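Local coordinates for fucolectin-related protein (Streptococcus pneumoniae, PDB 2WMF), which probably hydrolyses host blood-group carbohydrate antigens, as the catalytic module of a family 98 glycoside hydrolase, at residues N57-A62 / E106-L111; D243-W248 / F498-S503; I381-I386 / I395-S400; A468-N473 / L477-N482. One frame throughout, in Å; residues are numbered along the deposited sequence.

Overall arrangement
Contact 1 is the first to close along the chain, joining the helices that follow the first and second strands of the eight-stranded parallel barrel, and its loop ends before contact 2 opens. Contact 2 spans the longest loop, about 250 residues, from the end of the seventh barrel strand to a loop far along the chain, before helix 506-517. Nested inside it, one after the other, are two short closures: contact 3, within a small three-stranded parallel sheet, and contact 4, a hairpin in an antiparallel sheet. No two contacts touch. Contacts 1 and 3 lie on opposite sides of the chain's centre, with their own centres about 48 Å apart.

Contact 1: residues N57-A62 / E106-L111; sequences NTLKGA and EEAQSL
Leu59 reaches across to Ala108 and Glu107, and one methyl does most of the work. Its chi1 of -173° swings CG to the far side from the amide nitrogen and sends CD2 out to the surface of helix 95-111. There CD2 comes to 3.4 Å from Ala108 N and 3.7 Å from Ala108 CB, resting on the backbone of the second helix as much as on a side chain. Glu107 lies alongside the same leucine. Its chain is fully extended, so that CB and CG pass by CD2 while the carboxylate continues to the base of the leucine side chain, with Glu107 OE2 3.5 Å from Leu59 CB.

The polar end of Glu107 is linked to the first turn of helix 59-64 through a water that accepts from Lys60 N at 3.0 Å and lies unusually close to OE2, to which it donates. Lying by the N-terminal end of the helix, the Glu107 carboxylate is probably stabilised there. Thr58 caps that same end, its OG1 accepting from Gly61 N at 3.0 Å. Farther along, the methyl CD1 of Leu111 meets the base of Lys60, 4.0 Å from its CB, whereas the lysine's tip turns off to a salt bridge with Glu64.

Beneath Leu59 lie Leu44 and Ile76 of strands 39-45 and 74-79, so the residue fills the angle between two helices and the sheet. Helix 59-64 follows the first of these strands and helix 95-111 the second, the side-by-side packing of consecutive outer helices that belongs to the (beta/alpha)8 barrel.

Contact 2: residues D243-W248 / F498-S503; sequences DTWKWW and FDASKS
Ala500 presents its methyl to two tryptophans at once. CB lies 3.7 Å from Trp248 NE1, approaching that indole obliquely, and 4.0 Å from CZ3 of Trp245, where it sits at the ring edge. Ser503 joins at the same edge, its OG 3.7 Å from Trp245 CH2.

The indoles converge through different first torsions. Trp248 has CG trans to its amide nitrogen (chi1 -179°), whereas in Trp245 CG is rotated to lie beside its own backbone nitrogen (chi1 -84°). The benzo edge of Trp245 thus comes over one face of Trp248, with CZ3 offset toward the rim, while Arg262 makes a cation-pi contact with Trp248. Both tryptophans lie where the chain leaves strand 237-243, the seventh strand of the (beta/alpha)8 barrel, against which the loop before helix 506-517 is laid, and winds into a short helix; Asp243, at the strand's end, accepts from Trp245 N through OD1 and caps the turn.

Ser503 OG is held by its own turn, donating to Ala500 O at 2.9 Å in the carbonyl plane and on a lone pair; Ser503 N gives the same oxygen a second bond. A water in the plane of the Trp248 ring accepts from both Trp248 NE1 and Ala500 N.

Contact 3: residues I381-I386 / I395-S400; sequences IDKEKI and ILTKNS
Helix 383-389 and strand 394-396 form the second half of a beta-alpha-beta crossover, in which the chain leaves edge strand 376-377, runs through the helix and returns as the other edge strand, with strand 337-340 between the two. Ile395, on the returning strand, directs its side chain at the helix and carries most of the contact. With CG1 trans to the carbonyl carbon and chi2 extended at 174°, its CD1 projects between two helix residues one turn apart. It lies 3.5 Å from Ile386 CG2 and 3.8 Å from Lys383 CG, and in both pairs the side chains cross obliquely. Ile386 offers its CG2 branch, and Trp340 of the central strand touches Lys383, Ile386 and Ile395 alike, closing the apolar patch from the sheet side.

Lys383 serves by its length. Its chain is extended throughout and passes over Ile395, bringing CE to 3.9 Å from Ile395 CG2, so the methylenes pack on the isoleucine and carry the ammonium group past it. There NZ donates a hydrogen bond to a water at 2.7 Å, and the water donates in turn to Ile395 O, linking the helix residue to the strand backbone without a direct bond.

Beyond the strand the chain folds into a type I turn from Thr397 to Ser400. Thr397 OG1 has a partner in Glu343, while the first and last residues of the turn are joined twice: Ser400 N donates to Thr397 O, and Thr397 N reaches Ser400 OG at 2.9 Å in a nearly straight bond of 174°.

Contact 4: residues A468-N473 / L477-N482; sequences AVVKEN and LHILLN
Strands 468-472 and 477-482 run antiparallel, their axes 4.7 Å apart at 177°, as the two arms of a beta hairpin. Reciprocal backbone bonds join the hydrogen-bonded pairs Val469-Leu480 and Lys471-His478, all four at 2.9 Å between N and O. Along the same seam CA-H...O contacts add to these bonds, Ala468 CA lying 3.0 Å from Leu480 O.

On one face the non-hydrogen-bonded pairs meet. Leu481 turns CD2 in beside the methyl of Ala468, 3.7 Å from its CB. Val470 and Ile479 stand next to each other, both directed off the same face, and CG1 of the isoleucine is 4.1 Å from each valine methyl. Glu472 and Leu477 lean together likewise: chi1 of -62° places the leucine's CG beside its own backbone nitrogen, and its CD2 reaches to 3.7 Å from Glu472 CG. The buried carboxylate of that glutamate is taken up by a salt bridge with Arg426 and by bonds from Thr452 and Tyr451. The other face carries a looser pair, Val469 CG2 and Leu480 CD2 at 4.3 Å, while Lys471 bends away toward Asn323.

The hairpin occupies the middle of a six-stranded antiparallel sheet, flanked by strand 430-434 on one side and strand 576-580 on the other; Leu477, Ile479 and Leu481 press on strand 529-536 of a second antiparallel sheet, in the manner of a beta-sandwich.

Contact 1: residues N57-A62 / E106-L111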
loop_
_atom_site.group_PDB
_atom_site.type_symbol
_atom_site.label_atom_id
_atom_site.label_comp_id
_atom_site.label_asym_id
_atom_site.label_seq_id
_atom_site.Cartn_x
_atom_site.Cartn_y
_atom_site.Cartn_z
ATOM N N ASN A 57 19.485 6.909 -11.551
ATOM C CA ASN A 57 19.654 6.859 -10.120
ATOM C C ASN A 57 20.953 6.166 -9.712
ATOM O O ASN A 57 21.582 5.436 -10.491
ATOM C CB ASN A 57 18.421 6.146 -9.519
ATOM C CG ASN A 57 17.135 6.963 -9.659
ATOM O OD1 ASN A 57 17.191 8.187 -9.732
ATOM N ND2 ASN A 57 15.974 6.294 -9.630
ATOM N N THR A 58 21.332 6.407 -8.459
ATOM C CA THR A 58 22.446 5.694 -7.809
ATOM C C THR A 58 21.997 5.107 -6.460
ATOM O O THR A 58 21.049 5.587 -5.877
ATOM C CB THR A 58 23.669 6.633 -7.561
ATOM O OG1 THR A 58 23.359 7.697 -6.623
ATOM C CG2 THR A 58 24.148 7.199 -8.875
ATOM N N LEU A 59 22.725 4.108 -5.947
ATOM C CA LEU A 59 22.441 3.571 -4.617
ATOM C C LEU A 59 22.626 4.629 -3.536
ATOM O O LEU A 59 21.771 4.777 -2.633
ATOM C CB LEU A 59 23.302 2.331 -4.358
ATOM C CG LEU A 59 23.017 1.561 -3.081
ATOM C CD1 LEU A 59 21.578 1.081 -3.028
ATOM C CD2 LEU A 59 23.987 0.368 -3.018
ATOM N N LYS A 60 23.758 5.369 -3.586
ATOM C CA LYS A 60 24.007 6.425 -2.625
ATOM C C LYS A 60 22.855 7.453 -2.642
ATOM O O LYS A 60 22.353 7.867 -1.600
ATOM C CB LYS A 60 25.363 7.094 -2.923
ATOM C CG LYS A 60 25.724 8.194 -1.984
ATOM C CD LYS A 60 27.242 8.502 -2.122
ATOM C CE LYS A 60 27.661 9.557 -1.152
ATOM N NZ LYS A 60 27.141 10.894 -1.553
ATOM N N GLY A 61 22.401 7.828 -3.834
ATOM C CA GLY A 61 21.310 8.791 -3.956
ATOM C C GLY A 61 19.979 8.276 -3.419
ATOM O O GLY A 61 19.198 9.048 -2.845
ATOM N N ALA A 62 19.736 6.995 -3.620
ATOM C CA ALA A 62 18.511 6.358 -3.116
ATOM C C ALA A 62 18.466 6.465 -1.592
ATOM O O ALA A 62 17.429 6.776 -1.006
ATOM C CB ALA A 62 18.438 4.898 -3.540
ATOM N N GLU A 106 28.230 -5.329 -2.897
ATOM C CA GLU A 106 29.492 -4.684 -2.517
ATOM C C GLU A 106 29.312 -3.190 -2.224
ATOM O O GLU A 106 29.791 -2.667 -1.210
ATOM C CB GLU A 106 30.541 -4.890 -3.617
ATOM C CG GLU A 106 31.127 -6.300 -3.637
ATOM C CD GLU A 106 32.104 -6.558 -2.485
ATOM O OE1 GLU A 106 32.967 -5.699 -2.248
ATOM O OE2 GLU A 106 31.987 -7.591 -1.810
ATOM N N GLU A 107 28.596 -2.515 -3.118
ATOM C CA GLU A 107 28.362 -1.090 -2.964
ATOM C C GLU A 107 27.505 -0.828 -1.720
ATOM O O GLU A 107 27.821 0.058 -0.918
ATOM C CB GLU A 107 27.732 -0.573 -4.248
ATOM C CG GLU A 107 27.687 0.864 -4.396
ATOM C CD GLU A 107 27.029 1.243 -5.725
ATOM O OE1 GLU A 107 27.024 0.415 -6.678
ATOM O OE2 GLU A 107 26.520 2.375 -5.807
ATOM N N ALA A 108 26.411 -1.584 -1.553
ATOM C CA ALA A 108 25.553 -1.417 -0.368
ATOM C C ALA A 108 26.311 -1.683 0.935
ATOM O O ALA A 108 26.114 -0.974 1.964
ATOM C CB ALA A 108 24.291 -2.318 -0.446
ATOM N N GLN A 109 27.118 -2.730 0.935
ATOM C CA GLN A 109 27.879 -3.072 2.162
ATOM C C GLN A 109 28.842 -1.942 2.508
ATOM O O GLN A 109 28.933 -1.561 3.673
ATOM C CB GLN A 109 28.621 -4.392 1.990
ATOM C CG GLN A 109 29.231 -4.914 3.267
ATOM C CD GLN A 109 28.219 -5.452 4.223
ATOM O OE1 GLN A 109 27.341 -6.251 3.855
ATOM N NE2 GLN A 109 28.351 -5.053 5.505
ATOM N N SER A 110 29.513 -1.379 1.504
ATOM C CA SER A 110 30.456 -0.273 1.756
ATOM C C SER A 110 29.786 0.996 2.346
ATOM O O SER A 110 30.409 1.746 3.115
ATOM C CB SER A 110 31.226 0.053 0.487
ATOM O OG SER A 110 30.426 0.799 -0.415
ATOM N N LEU A 111 28.505 1.204 1.998
ATOM C CA LEU A 111 27.703 2.333 2.478
ATOM C C LEU A 111 26.735 2.036 3.634
ATOM O O LEU A 111 26.017 2.933 4.114
ATOM C CB LEU A 111 26.918 2.924 1.294
ATOM C CG LEU A 111 27.744 3.502 0.120
ATOM C CD1 LEU A 111 26.850 3.896 -1.077
ATOM C CD2 LEU A 111 28.571 4.700 0.585
HETATM O O HOH W 1 26.098 4.818 -5.343
#

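Contact 2: residues D243-W248 / F498-S503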
loop_
_atom_site.group_PDB
_atom_site.type_symbol
_atom_site.label_atom_id
_atom_site.label_comp_id
_atom_site.label_asym_id
_atom_site.label_seq_id
_atom_site.Cartn_x
_atom_site.Cartn_y
_atom_site.Cartn_z
ATOM N N ASP A 243 0.846 -0.045 -7.067
ATOM C CA ASP A 243 1.391 0.102 -8.425
ATOM C C ASP A 243 0.598 1.108 -9.251
ATOM O O ASP A 243 -0.546 0.838 -9.621
ATOM C CB ASP A 243 1.463 -1.256 -9.136
ATOM C CG ASP A 243 2.135 -1.184 -10.497
ATOM O OD1 ASP A 243 2.665 -0.108 -10.848
ATOM O OD2 ASP A 243 2.159 -2.252 -11.158
ATOM N N THR A 244 1.236 2.219 -9.585
ATOM C CA THR A 244 0.560 3.301 -10.356
ATOM C C THR A 244 0.383 2.915 -11.846
ATOM O O THR A 244 -0.343 3.596 -12.568
ATOM C CB THR A 244 1.272 4.635 -10.244
ATOM O OG1 THR A 244 2.584 4.528 -10.786
ATOM C CG2 THR A 244 1.336 5.121 -8.735
ATOM N N TRP A 245 1.011 1.809 -12.272
ATOM C CA TRP A 245 0.693 1.220 -13.586
ATOM C C TRP A 245 -0.796 0.853 -13.676
ATOM O O TRP A 245 -1.334 0.705 -14.783
ATOM C CB TRP A 245 1.548 -0.022 -13.888
ATOM C CG TRP A 245 2.912 0.217 -14.456
ATOM C CD1 TRP A 245 4.111 0.155 -13.803
ATOM C CD2 TRP A 245 3.222 0.482 -15.829
ATOM N NE1 TRP A 245 5.139 0.391 -14.673
ATOM C CE2 TRP A 245 4.634 0.561 -15.934
ATOM C CE3 TRP A 245 2.457 0.640 -16.976
ATOM C CZ2 TRP A 245 5.292 0.848 -17.144
ATOM C CZ3 TRP A 245 3.112 0.901 -18.195
ATOM C CH2 TRP A 245 4.519 1.017 -18.249
ATOM N N LYS A 246 -1.482 0.689 -12.535
ATOM C CA LYS A 246 -2.960 0.473 -12.598
ATOM C C LYS A 246 -3.641 1.581 -13.438
ATOM O O LYS A 246 -4.674 1.320 -14.124
ATOM C CB LYS A 246 -3.593 0.350 -11.216
ATOM C CG LYS A 246 -3.770 1.658 -10.419
ATOM C CD LYS A 246 -4.593 1.461 -9.155
ATOM C CE LYS A 246 -3.981 0.483 -8.178
ATOM N NZ LYS A 246 -2.625 0.851 -7.674
ATOM N N TRP A 247 -3.107 2.795 -13.339
ATOM C CA TRP A 247 -3.708 3.946 -14.007
ATOM C C TRP A 247 -3.675 3.715 -15.545
ATOM O O TRP A 247 -4.667 3.959 -16.266
ATOM C CB TRP A 247 -3.019 5.257 -13.584
ATOM C CG TRP A 247 -3.855 6.494 -13.696
ATOM C CD1 TRP A 247 -3.759 7.437 -14.651
ATOM C CD2 TRP A 247 -4.869 6.945 -12.789
ATOM N NE1 TRP A 247 -4.652 8.475 -14.421
ATOM C CE2 TRP A 247 -5.377 8.168 -13.294
ATOM C CE3 TRP A 247 -5.392 6.443 -11.585
ATOM C CZ2 TRP A 247 -6.356 8.905 -12.612
ATOM C CZ3 TRP A 247 -6.377 7.170 -10.936
ATOM C CH2 TRP A 247 -6.857 8.365 -11.449
ATOM N N TRP A 248 -2.546 3.203 -16.019
ATOM C CA TRP A 248 -2.342 2.792 -17.443
ATOM C C TRP A 248 -3.240 1.613 -17.801
ATOM O O TRP A 248 -3.879 1.607 -18.854
ATOM C CB TRP A 248 -0.878 2.424 -17.649
ATOM C CG TRP A 248 -0.527 2.024 -19.054
ATOM C CD1 TRP A 248 -0.169 2.850 -20.089
ATOM C CD2 TRP A 248 -0.490 0.698 -19.554
ATOM N NE1 TRP A 248 0.082 2.094 -21.217
ATOM C CE2 TRP A 248 -0.098 0.772 -20.905
ATOM C CE3 TRP A 248 -0.733 -0.562 -18.990
ATOM C CZ2 TRP A 248 0.042 -0.347 -21.702
ATOM C CZ3 TRP A 248 -0.579 -1.687 -19.797
ATOM C CH2 TRP A 248 -0.208 -1.563 -21.149
ATOM N N PHE A 498 5.558 8.397 -26.008
ATOM C CA PHE A 498 5.785 7.836 -24.662
ATOM C C PHE A 498 5.061 6.497 -24.494
ATOM O O PHE A 498 4.767 6.082 -23.374
ATOM C CB PHE A 498 5.345 8.820 -23.565
ATOM C CG PHE A 498 6.067 10.114 -23.616
ATOM C CD1 PHE A 498 7.396 10.186 -23.216
ATOM C CD2 PHE A 498 5.482 11.242 -24.201
ATOM C CE1 PHE A 498 8.099 11.382 -23.306
ATOM C CE2 PHE A 498 6.188 12.464 -24.265
ATOM C CZ PHE A 498 7.480 12.518 -23.842
ATOM N N ASP A 499 4.803 5.787 -25.593
ATOM C CA ASP A 499 4.102 4.500 -25.505
ATOM C C ASP A 499 4.855 3.511 -24.607
ATOM O O ASP A 499 6.100 3.527 -24.547
ATOM C CB ASP A 499 3.937 3.906 -26.883
ATOM C CG ASP A 499 2.878 4.625 -27.715
ATOM O OD1 ASP A 499 2.685 4.127 -28.862
ATOM O OD2 ASP A 499 2.262 5.636 -27.253
ATOM N N ALA A 500 4.087 2.688 -23.896
ATOM C CA ALA A 500 4.628 1.669 -22.984
ATOM C C ALA A 500 5.494 0.643 -23.717
ATOM O O ALA A 500 6.343 -0.006 -23.100
ATOM C CB ALA A 500 3.487 0.976 -22.213
ATOM N N SER A 501 5.369 0.566 -25.049
ATOM C CA SER A 501 6.306 -0.259 -25.821
ATOM C C SER A 501 7.761 0.270 -25.711
ATOM O O SER A 501 8.707 -0.449 -26.066
ATOM C CB SER A 501 5.893 -0.370 -27.279
ATOM O OG SER A 501 6.023 0.874 -27.892
ATOM N N LYS A 502 7.927 1.507 -25.218
ATOM C CA LYS A 502 9.250 2.080 -25.009
ATOM C C LYS A 502 9.707 2.025 -23.543
ATOM O O LYS A 502 10.684 2.704 -23.173
ATOM C CB LYS A 502 9.280 3.526 -25.497
ATOM C CG LYS A 502 8.826 3.735 -26.936
ATOM C CD LYS A 502 9.618 2.921 -27.901
ATOM C CE LYS A 502 9.224 3.256 -29.355
ATOM N NZ LYS A 502 9.854 2.195 -30.217
ATOM N N SER A 503 9.002 1.242 -22.721
ATOM C CA SER A 503 9.506 0.904 -21.380
ATOM C C SER A 503 10.936 0.354 -21.524
ATOM O O SER A 503 11.221 -0.422 -22.454
ATOM C CB SER A 503 8.663 -0.182 -20.697
ATOM O OG SER A 503 7.354 0.227 -20.416
HETATM O O HOH W 2 0.959 2.815 -24.133
#

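Contact 3: residues I381-I386 / I395-S400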
loop_
_atom_site.group_PDB
_atom_site.type_symbol
_atom_site.label_atom_id
_atom_site.label_comp_id
_atom_site.label_asym_id
_atom_site.label_seq_id
_atom_site.Cartn_x
_atom_site.Cartn_y
_atom_site.Cartn_z
ATOM N N ILE A 381 -6.712 -24.119 6.409
ATOM C CA ILE A 381 -6.972 -23.880 7.836
ATOM C C ILE A 381 -8.270 -24.608 8.229
ATOM O O ILE A 381 -9.339 -24.342 7.679
ATOM C CB ILE A 381 -7.100 -22.359 8.157
ATOM C CG1 ILE A 381 -5.866 -21.574 7.667
ATOM C CG2 ILE A 381 -7.324 -22.155 9.674
ATOM C CD1 ILE A 381 -4.505 -22.006 8.276
ATOM N N ASP A 382 -8.198 -25.530 9.181
ATOM C CA ASP A 382 -9.407 -26.210 9.664
ATOM C C ASP A 382 -10.394 -25.301 10.376
ATOM O O ASP A 382 -10.024 -24.304 10.994
ATOM C CB ASP A 382 -9.051 -27.360 10.626
ATOM C CG ASP A 382 -8.187 -28.429 10.001
ATOM O OD1 ASP A 382 -7.945 -28.431 8.757
ATOM O OD2 ASP A 382 -7.701 -29.268 10.794
ATOM N N LYS A 383 -11.671 -25.663 10.326
ATOM C CA LYS A 383 -12.688 -24.856 10.968
ATOM C C LYS A 383 -12.447 -24.737 12.473
ATOM O O LYS A 383 -12.645 -23.669 13.051
ATOM C CB LYS A 383 -14.080 -25.395 10.679
ATOM C CG LYS A 383 -15.187 -24.312 10.764
ATOM C CD LYS A 383 -16.532 -24.836 10.244
ATOM C CE LYS A 383 -17.661 -23.784 10.305
ATOM N NZ LYS A 383 -18.871 -24.240 9.472
ATOM N N GLU A 384 -11.985 -25.825 13.095
ATOM C CA GLU A 384 -11.664 -25.817 14.524
ATOM C C GLU A 384 -10.608 -24.773 14.848
ATOM O O GLU A 384 -10.670 -24.096 15.892
ATOM C CB GLU A 384 -11.136 -27.183 14.971
ATOM C CG GLU A 384 -12.090 -27.978 15.818
ATOM C CD GLU A 384 -13.190 -28.744 15.058
ATOM O OE1 GLU A 384 -14.221 -29.077 15.722
ATOM O OE2 GLU A 384 -13.042 -29.056 13.842
ATOM N N LYS A 385 -9.631 -24.637 13.952
ATOM C CA LYS A 385 -8.582 -23.622 14.101
ATOM C C LYS A 385 -9.146 -22.192 14.007
ATOM O O LYS A 385 -8.771 -21.292 14.776
ATOM C CB LYS A 385 -7.479 -23.832 13.067
ATOM C CG LYS A 385 -6.238 -22.961 13.276
ATOM C CD LYS A 385 -5.664 -23.102 14.699
ATOM C CE LYS A 385 -4.370 -22.351 14.886
ATOM N NZ LYS A 385 -4.179 -22.105 16.396
ATOM N N ILE A 386 -10.084 -21.992 13.088
ATOM C CA ILE A 386 -10.743 -20.682 12.974
ATOM C C ILE A 386 -11.451 -20.307 14.271
ATOM O O ILE A 386 -11.358 -19.166 14.751
ATOM C CB ILE A 386 -11.720 -20.640 11.775
ATOM C CG1 ILE A 386 -10.957 -20.914 10.479
ATOM C CG2 ILE A 386 -12.463 -19.283 11.726
ATOM C CD1 ILE A 386 -11.865 -21.026 9.216
ATOM N N ILE A 395 -18.522 -17.762 11.400
ATOM C CA ILE A 395 -17.812 -18.324 10.249
ATOM C C ILE A 395 -18.801 -18.481 9.064
ATOM O O ILE A 395 -19.723 -19.310 9.080
ATOM C CB ILE A 395 -17.111 -19.656 10.589
ATOM C CG1 ILE A 395 -16.209 -19.502 11.819
ATOM C CG2 ILE A 395 -16.311 -20.209 9.366
ATOM C CD1 ILE A 395 -15.619 -20.805 12.275
ATOM N N LEU A 396 -18.642 -17.638 8.058
ATOM C CA LEU A 396 -19.459 -17.735 6.820
ATOM C C LEU A 396 -18.744 -18.649 5.845
ATOM O O LEU A 396 -17.525 -18.650 5.790
ATOM C CB LEU A 396 -19.675 -16.357 6.172
ATOM C CG LEU A 396 -20.631 -15.432 6.926
ATOM C CD1 LEU A 396 -20.583 -14.023 6.352
ATOM C CD2 LEU A 396 -22.053 -16.007 6.915
ATOM N N THR A 397 -19.503 -19.442 5.110
ATOM C CA THR A 397 -18.964 -20.218 4.002
ATOM C C THR A 397 -19.883 -19.988 2.794
ATOM O O THR A 397 -20.920 -19.312 2.900
ATOM C CB THR A 397 -18.922 -21.726 4.321
ATOM O OG1 THR A 397 -20.250 -22.268 4.307
ATOM C CG2 THR A 397 -18.221 -22.029 5.657
ATOM N N LYS A 398 -19.488 -20.500 1.634
ATOM C CA LYS A 398 -20.250 -20.272 0.435
ATOM C C LYS A 398 -21.639 -20.881 0.555
ATOM O O LYS A 398 -22.553 -20.382 -0.072
ATOM C CB LYS A 398 -19.553 -20.866 -0.774
ATOM C CG LYS A 398 -20.241 -20.487 -2.135
ATOM C CD LYS A 398 -19.409 -20.894 -3.331
ATOM C CE LYS A 398 -20.247 -20.806 -4.592
ATOM N NZ LYS A 398 -19.424 -21.084 -5.726
ATOM N N ASN A 399 -21.784 -21.890 1.401
ATOM C CA ASN A 399 -23.064 -22.581 1.644
ATOM C C ASN A 399 -23.863 -22.056 2.847
ATOM O O ASN A 399 -24.921 -22.598 3.214
ATOM C CB ASN A 399 -22.765 -24.065 1.824
ATOM C CG ASN A 399 -22.340 -24.740 0.506
ATOM O OD1 ASN A 399 -22.528 -24.187 -0.594
ATOM N ND2 ASN A 399 -21.754 -25.927 0.618
ATOM N N SER A 400 -23.407 -20.959 3.414
ATOM C CA SER A 400 -24.139 -20.330 4.508
ATOM C C SER A 400 -25.508 -19.821 4.061
ATOM O O SER A 400 -25.597 -19.006 3.145
ATOM C CB SER A 400 -23.342 -19.172 5.116
ATOM O OG SER A 400 -22.279 -19.684 5.901
HETATM O O HOH W 3 -20.308 -21.908 9.241
#

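Contact 4: residues A468-N473 / L477-N482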
loop_
_atom_site.group_PDB
_atom_site.type_symbol
_atom_site.label_atom_id
_atom_site.label_comp_id
_atom_site.label_asym_id
_atom_site.label_seq_id
_atom_site.Cartn_x
_atom_site.Cartn_y
_atom_site.Cartn_z
ATOM N N ALA A 468 -8.253 11.858 5.567
ATOM C CA ALA A 468 -8.208 12.454 6.904
ATOM C C ALA A 468 -8.061 11.370 7.940
ATOM O O ALA A 468 -8.554 10.228 7.749
ATOM C CB ALA A 468 -9.469 13.307 7.173
ATOM N N VAL A 469 -7.397 11.731 9.050
ATOM C CA VAL A 469 -7.341 10.878 10.216
ATOM C C VAL A 469 -7.699 11.745 11.402
ATOM O O VAL A 469 -7.100 12.815 11.605
ATOM C CB VAL A 469 -5.952 10.230 10.452
ATOM C CG1 VAL A 469 -6.029 9.188 11.624
ATOM C CG2 VAL A 469 -5.406 9.564 9.183
ATOM N N VAL A 470 -8.650 11.277 12.186
ATOM C CA VAL A 470 -9.051 12.018 13.389
ATOM C C VAL A 470 -8.840 11.116 14.606
ATOM O O VAL A 470 -9.484 10.059 14.726
ATOM C CB VAL A 470 -10.559 12.481 13.330
ATOM C CG1 VAL A 470 -10.987 13.179 14.658
ATOM C CG2 VAL A 470 -10.857 13.343 12.084
ATOM N N LYS A 471 -7.930 11.520 15.484
ATOM C CA LYS A 471 -7.669 10.785 16.717
ATOM C C LYS A 471 -8.300 11.493 17.923
ATOM O O LYS A 471 -8.089 12.706 18.132
ATOM C CB LYS A 471 -6.160 10.649 16.945
ATOM C CG LYS A 471 -5.814 9.839 18.193
ATOM C CD LYS A 471 -4.304 9.599 18.385
ATOM C CE LYS A 471 -3.945 8.174 18.027
ATOM N NZ LYS A 471 -2.436 7.910 18.196
ATOM N N GLU A 472 -9.052 10.727 18.713
ATOM C CA GLU A 472 -9.645 11.243 19.944
ATOM C C GLU A 472 -8.749 10.900 21.122
ATOM O O GLU A 472 -8.675 9.746 21.547
ATOM C CB GLU A 472 -11.033 10.661 20.152
ATOM C CG GLU A 472 -11.990 10.927 18.980
ATOM C CD GLU A 472 -13.442 10.594 19.352
ATOM O OE1 GLU A 472 -14.002 11.358 20.162
ATOM O OE2 GLU A 472 -14.027 9.596 18.854
ATOM N N ASN A 473 -8.048 11.913 21.638
ATOM C CA ASN A 473 -7.346 11.797 22.908
ATOM C C ASN A 473 -8.351 12.134 23.989
ATOM O O ASN A 473 -9.474 12.551 23.688
ATOM C CB ASN A 473 -6.132 12.708 22.942
ATOM C CG ASN A 473 -5.074 12.284 21.927
ATOM O OD1 ASN A 473 -4.622 13.102 21.079
ATOM N ND2 ASN A 473 -4.643 11.029 22.022
ATOM N N LEU A 477 -8.602 16.635 20.249
ATOM C CA LEU A 477 -8.666 15.929 18.973
ATOM C C LEU A 477 -7.429 16.270 18.143
ATOM O O LEU A 477 -7.060 17.463 18.041
ATOM C CB LEU A 477 -9.920 16.360 18.224
ATOM C CG LEU A 477 -11.287 16.083 18.832
ATOM C CD1 LEU A 477 -12.334 16.689 17.875
ATOM C CD2 LEU A 477 -11.511 14.623 19.166
ATOM N N HIS A 478 -6.806 15.254 17.526
ATOM C CA HIS A 478 -5.760 15.545 16.562
ATOM C C HIS A 478 -6.261 15.195 15.205
ATOM O O HIS A 478 -6.755 14.084 15.012
ATOM C CB HIS A 478 -4.440 14.830 16.816
ATOM C CG HIS A 478 -3.414 15.205 15.794
ATOM N ND1 HIS A 478 -2.591 16.306 15.917
ATOM C CD2 HIS A 478 -3.228 14.741 14.531
ATOM C CE1 HIS A 478 -1.867 16.441 14.810
ATOM N NE2 HIS A 478 -2.224 15.493 13.957
ATOM N N ILE A 479 -6.149 16.139 14.268
ATOM C CA ILE A 479 -6.728 15.952 12.937
ATOM C C ILE A 479 -5.616 16.111 11.892
ATOM O O ILE A 479 -4.879 17.112 11.899
ATOM C CB ILE A 479 -7.896 16.959 12.676
ATOM C CG1 ILE A 479 -9.070 16.690 13.687
ATOM C CG2 ILE A 479 -8.410 16.838 11.232
ATOM C CD1 ILE A 479 -9.697 17.874 14.232
ATOM N N LEU A 480 -5.510 15.121 11.019
ATOM C CA LEU A 480 -4.625 15.137 9.869
ATOM C C LEU A 480 -5.490 15.157 8.583
ATOM O O LEU A 480 -6.421 14.350 8.444
ATOM C CB LEU A 480 -3.721 13.878 9.865
ATOM C CG LEU A 480 -2.843 13.606 8.658
ATOM C CD1 LEU A 480 -1.819 14.745 8.516
ATOM C CD2 LEU A 480 -2.132 12.273 8.782
ATOM N N LEU A 481 -5.212 16.141 7.715
ATOM C CA LEU A 481 -5.820 16.238 6.380
ATOM C C LEU A 481 -4.710 16.162 5.360
ATOM O O LEU A 481 -3.632 16.787 5.522
ATOM C CB LEU A 481 -6.571 17.563 6.201
ATOM C CG LEU A 481 -7.608 18.008 7.237
ATOM C CD1 LEU A 481 -8.159 19.465 6.903
ATOM C CD2 LEU A 481 -8.713 16.947 7.426
ATOM N N ASN A 482 -4.952 15.433 4.271
ATOM C CA ASN A 482 -4.004 15.560 3.181
ATOM C C ASN A 482 -4.727 15.339 1.857
ATOM O O ASN A 482 -5.409 14.315 1.671
ATOM C CB ASN A 482 -2.821 14.582 3.358
ATOM C CG ASN A 482 -1.602 14.964 2.522
ATOM O OD1 ASN A 482 -1.753 15.323 1.345
ATOM N ND2 ASN A 482 -0.376 14.825 3.083
#